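Local coordinates for putative Outer membrane protein (Helicobacter pylori, PDB 6GW5) that forms the adhesin domain of SabA, a lectin-like outer membrane protein that probably attaches the bacterium to Lewis-type glycans, at residues S41-Y44 with L45-F48; V341-D344 with V345-K349. All coordinates share one frame; numbering follows the deposited sequence.

Interaction 1: S41-Y44 with L45-F48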
loop_
_atom_site.group_PDB
_atom_site.type_symbol
_atom_site.label_atom_id
_atom_site.label_comp_id
_atom_site.label_asym_id
_atom_site.label_seq_id
_atom_site.Cartn_x
_atom_site.Cartn_y
_atom_site.Cartn_z
ATOM N N SER A 41 3.018 2.837 20.233
ATOM C CA SER A 41 2.357 2.965 18.951
ATOM C C SER A 41 2.802 4.200 18.207
ATOM O O SER A 41 3.186 4.152 17.007
ATOM C CB SER A 41 0.861 3.069 19.206
ATOM O OG SER A 41 0.435 1.921 19.893
ATOM N N LEU A 42 2.851 5.303 18.940
ATOM C CA LEU A 42 3.383 6.555 18.383
ATOM C C LEU A 42 4.864 6.429 17.987
ATOM O O LEU A 42 5.252 6.798 16.878
ATOM C CB LEU A 42 3.178 7.696 19.363
ATOM C CG LEU A 42 3.659 9.087 18.911
ATOM C CD1 LEU A 42 2.948 9.589 17.649
ATOM C CD2 LEU A 42 3.499 10.083 20.028
ATOM N N ASN A 43 5.680 5.861 18.872
ATOM C CA ASN A 43 7.097 5.705 18.565
ATOM C C ASN A 43 7.330 4.781 17.368
ATOM O O ASN A 43 8.225 5.021 16.562
ATOM C CB ASN A 43 7.888 5.206 19.761
ATOM C CG ASN A 43 8.049 6.254 20.853
ATOM O OD1 ASN A 43 8.092 5.908 22.028
ATOM N ND2 ASN A 43 8.100 7.526 20.484
ATOM N N TYR A 44 6.456 3.793 17.208
ATOM C CA TYR A 44 6.532 2.929 16.082
ATOM C C TYR A 44 6.319 3.743 14.817
ATOM O O TYR A 44 7.056 3.624 13.862
ATOM C CB TYR A 44 5.514 1.804 16.143
ATOM C CG TYR A 44 5.871 0.887 15.040
ATOM C CD1 TYR A 44 5.414 1.114 13.761
ATOM C CD2 TYR A 44 6.817 -0.099 15.225
ATOM C CE1 TYR A 44 5.815 0.335 12.712
ATOM C CE2 TYR A 44 7.197 -0.891 14.170
ATOM C CZ TYR A 44 6.688 -0.659 12.912
ATOM O OH TYR A 44 7.092 -1.434 11.841
ATOM N N LEU A 45 5.293 4.565 14.817
ATOM C CA LEU A 45 4.966 5.350 13.647
ATOM C C LEU A 45 6.038 6.386 13.301
ATOM O O LEU A 45 6.353 6.613 12.146
ATOM C CB LEU A 45 3.613 6.020 13.865
ATOM C CG LEU A 45 2.423 5.073 14.022
ATOM C CD1 LEU A 45 1.214 5.869 14.412
ATOM C CD2 LEU A 45 2.110 4.253 12.753
ATOM N N LYS A 46 6.585 7.025 14.304
ATOM C CA LYS A 46 7.658 7.955 14.063
ATOM C C LYS A 46 8.861 7.256 13.499
ATOM O O LYS A 46 9.484 7.762 12.584
ATOM C CB LYS A 46 8.069 8.683 15.342
ATOM C CG LYS A 46 7.041 9.713 15.772
ATOM C CD LYS A 46 7.175 10.000 17.257
ATOM C CE LYS A 46 7.329 11.470 17.493
ATOM N NZ LYS A 46 8.636 11.933 17.006
ATOM N N SER A 47 9.183 6.112 14.090
ATOM C CA SER A 47 10.291 5.327 13.671
ATOM C C SER A 47 10.086 4.984 12.208
ATOM O O SER A 47 10.977 5.139 11.381
ATOM C CB SER A 47 10.375 4.043 14.495
ATOM O OG SER A 47 11.404 3.234 13.988
ATOM N N PHE A 48 8.912 4.473 11.905
ATOM C CA PHE A 48 8.609 4.103 10.552
ATOM C C PHE A 48 8.727 5.299 9.604
ATOM O O PHE A 48 9.280 5.172 8.537
ATOM C CB PHE A 48 7.218 3.484 10.448
ATOM C CG PHE A 48 6.763 3.305 9.036
ATOM C CD1 PHE A 48 7.184 2.231 8.308
ATOM C CD2 PHE A 48 5.991 4.259 8.406
ATOM C CE1 PHE A 48 6.791 2.061 6.995
ATOM C CE2 PHE A 48 5.595 4.097 7.076
ATOM C CZ PHE A 48 6.006 2.997 6.365
#
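The phenol ring of Y44 and the benzyl side chain of F48 meet one helical turn apart, and they do so without stacking: Y44 CE1 approaches F48 CB at 4.1 Å, the methylene reaching the tyrosine ring at a slant. In both residues CG stands anti to the backbone nitrogen (chi1 -171° in Y44, 170° in F48), which sends the two rings off the helix in a similar sense. The F48 ring finds its aromatic partner outside the turn, packing edge-to-face with Y331 of helix 317-346, whose side chain also touches Y44.

The backbone keeps the standard i to i+4 pattern, F48 N donating to Y44 O at 2.8 Å and L45 N to S41 O at 3.1 Å. L45 has CG turned back beside its own nitrogen (chi1 -63°), which lays CG next to the S41 carbonyl, while its side chain packs on F264 and A265 of helix 255-283 and on A338 of helix 317-346. On another flank, the aliphatic part of K46 runs past L42, with K46 CD 4.0 Å from L42 CG. The lysine amine lies farther on, weakly bonded to S241 O. The turn thus belongs to a helical bundle, in which L45 of helix 35-54 packs against both helix 255-283 and helix 317-346, the latter running antiparallel to its own.

Interaction 2: V341-D344 with V345-K349; sequences VAKD and VYNLK
From V341 to N347 the backbone keeps the helical i to i+4 pattern, V345 N bonding to V341 O at 3.0 Å, Y346 N to A342 O at 2.9 Å and N347 N to K343 O at 2.8 Å. The motif is a one-residue helix break at N347, joining helices 317-346 and 348-370. N347 departs from helical backbone values (phi -92°, psi 12°), and the next step of the pattern fails: D344 O and L348 N are badly angled for a bond, and L348 N bonds instead to V345 O at 3.2 Å, one residue nearer, as in a tighter turn. N347 occupies the N-cap position of the following helix, yet its side chain makes no capping bond there.

The side chains divide by face. V345 tucks CG2 beside V341 O, 3.5 Å away, and packs on V38 of helix 35-54 and A258 of helix 255-283, while Y346 sends its ring to stack on Y262. The carboxylate of D344 leaves the turn for helix 3-32, accepting bonds from S28 OG and N31 ND2, one at each oxygen. On the exposed side the side chains of K343 and N347 pass at a slant to each other. In N347, CG lies opposite the carbonyl carbon (chi1 -60°), which brings the amide close to the K343 carbonyl. Its OD1 looks toward the lysine amine, K343 NZ lying 3.6 Å from N347 OD1, a separation that is long for a hydrogen bond.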
loop_
_atom_site.group_PDB
_atom_site.type_symbol
_atom_site.label_atom_id
_atom_site.label_comp_id
_atom_site.label_asym_id
_atom_site.label_seq_id
_atom_site.Cartn_x
_atom_site.Cartn_y
_atom_site.Cartn_z
ATOM N N VAL A 341 -4.657 1.470 17.843
ATOM C CA VAL A 341 -4.521 2.177 19.091
ATOM C C VAL A 341 -4.788 3.649 18.888
ATOM O O VAL A 341 -5.443 4.301 19.716
ATOM C CB VAL A 341 -3.126 1.953 19.666
ATOM C CG1 VAL A 341 -2.828 2.915 20.803
ATOM C CG2 VAL A 341 -3.016 0.514 20.152
ATOM N N ALA A 342 -4.309 4.198 17.783
ATOM C CA ALA A 342 -4.576 5.614 17.542
ATOM C C ALA A 342 -6.057 5.866 17.369
ATOM O O ALA A 342 -6.535 6.901 17.737
ATOM C CB ALA A 342 -3.797 6.118 16.344
ATOM N N LYS A 343 -6.799 4.914 16.846
ATOM C CA LYS A 343 -8.226 5.044 16.661
ATOM C C LYS A 343 -8.855 5.107 18.015
ATOM O O LYS A 343 -9.668 5.929 18.281
ATOM C CB LYS A 343 -8.763 3.851 15.895
ATOM C CG LYS A 343 -9.805 4.149 14.875
ATOM C CD LYS A 343 -10.297 2.868 14.251
ATOM C CE LYS A 343 -11.806 2.827 14.001
ATOM N NZ LYS A 343 -12.512 4.134 13.925
ATOM N N ASP A 344 -8.458 4.217 18.883
ATOM C CA ASP A 344 -8.945 4.246 20.297
ATOM C C ASP A 344 -8.676 5.573 20.982
ATOM O O ASP A 344 -9.553 6.106 21.667
ATOM C CB ASP A 344 -8.346 3.109 21.128
ATOM C CG ASP A 344 -8.960 1.740 20.803
ATOM O OD1 ASP A 344 -10.151 1.675 20.410
ATOM O OD2 ASP A 344 -8.229 0.728 20.912
ATOM N N VAL A 345 -7.517 6.146 20.739
ATOM C CA VAL A 345 -7.239 7.479 21.284
ATOM C C VAL A 345 -8.168 8.533 20.675
ATOM O O VAL A 345 -8.754 9.342 21.403
ATOM C CB VAL A 345 -5.775 7.890 21.100
ATOM C CG1 VAL A 345 -5.539 9.320 21.548
ATOM C CG2 VAL A 345 -4.885 6.952 21.898
ATOM N N TYR A 346 -8.357 8.498 19.363
ATOM C CA TYR A 346 -9.261 9.446 18.698
ATOM C C TYR A 346 -10.681 9.261 19.202
ATOM O O TYR A 346 -11.426 10.217 19.337
ATOM C CB TYR A 346 -9.201 9.261 17.169
ATOM C CG TYR A 346 -10.013 10.219 16.288
ATOM C CD1 TYR A 346 -9.522 11.472 15.928
ATOM C CD2 TYR A 346 -11.234 9.825 15.744
ATOM C CE1 TYR A 346 -10.257 12.333 15.123
ATOM C CE2 TYR A 346 -11.987 10.663 14.924
ATOM C CZ TYR A 346 -11.493 11.918 14.620
ATOM O OH TYR A 346 -12.225 12.740 13.818
ATOM N N ASN A 347 -11.090 8.043 19.460
ATOM C CA ASN A 347 -12.447 7.896 19.856
ATOM C C ASN A 347 -12.683 7.938 21.342
ATOM O O ASN A 347 -13.807 7.666 21.748
ATOM C CB ASN A 347 -13.043 6.637 19.293
ATOM C CG ASN A 347 -13.042 6.588 17.800
ATOM O OD1 ASN A 347 -12.885 5.520 17.235
ATOM N ND2 ASN A 347 -13.314 7.680 17.157
ATOM N N LEU A 348 -11.701 8.351 22.151
ATOM C CA LEU A 348 -11.869 8.257 23.601
ATOM C C LEU A 348 -13.108 8.959 24.082
ATOM O O LEU A 348 -13.922 8.373 24.808
ATOM C CB LEU A 348 -10.630 8.730 24.388
ATOM C CG LEU A 348 -10.732 8.684 25.939
ATOM C CD1 LEU A 348 -11.154 7.295 26.410
ATOM C CD2 LEU A 348 -9.426 9.109 26.627
ATOM N N LYS A 349 -13.290 10.200 23.654
ATOM C CA LYS A 349 -14.303 11.080 24.260
ATOM C C LYS A 349 -15.692 10.568 23.871
ATOM O O LYS A 349 -16.618 10.414 24.665
ATOM C CB LYS A 349 -14.071 12.481 23.738
ATOM C CG LYS A 349 -14.769 13.593 24.434
ATOM C CD LYS A 349 -13.799 14.815 24.715
ATOM C CE LYS A 349 -12.466 14.423 25.340
ATOM N NZ LYS A 349 -11.797 15.502 26.134
#

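How the interactions relate
The two turns illustrate how one kind of local contact adapts to its place in a helical bundle. Interaction 1 sits within an uninterrupted helix and is marked by aromatic and aliphatic packing; interaction 2 lies at a helix break, where a carboxylate bonded to helix 3-32 and a lysine-asparagine approach accompany valine packing. Each is partly buried, but four residues are buried in 41-48 and two in 341-349. Their centres are about 16 Å apart and they touch directly where helix 35-54 packs on helix 317-346: S41 OG, hydrogen-bonded to L37 O one turn earlier, rests 3.5 Å from V341 CG1. Helix 255-283 contacts both, while L348 of interaction 2 also touches helix 3-32.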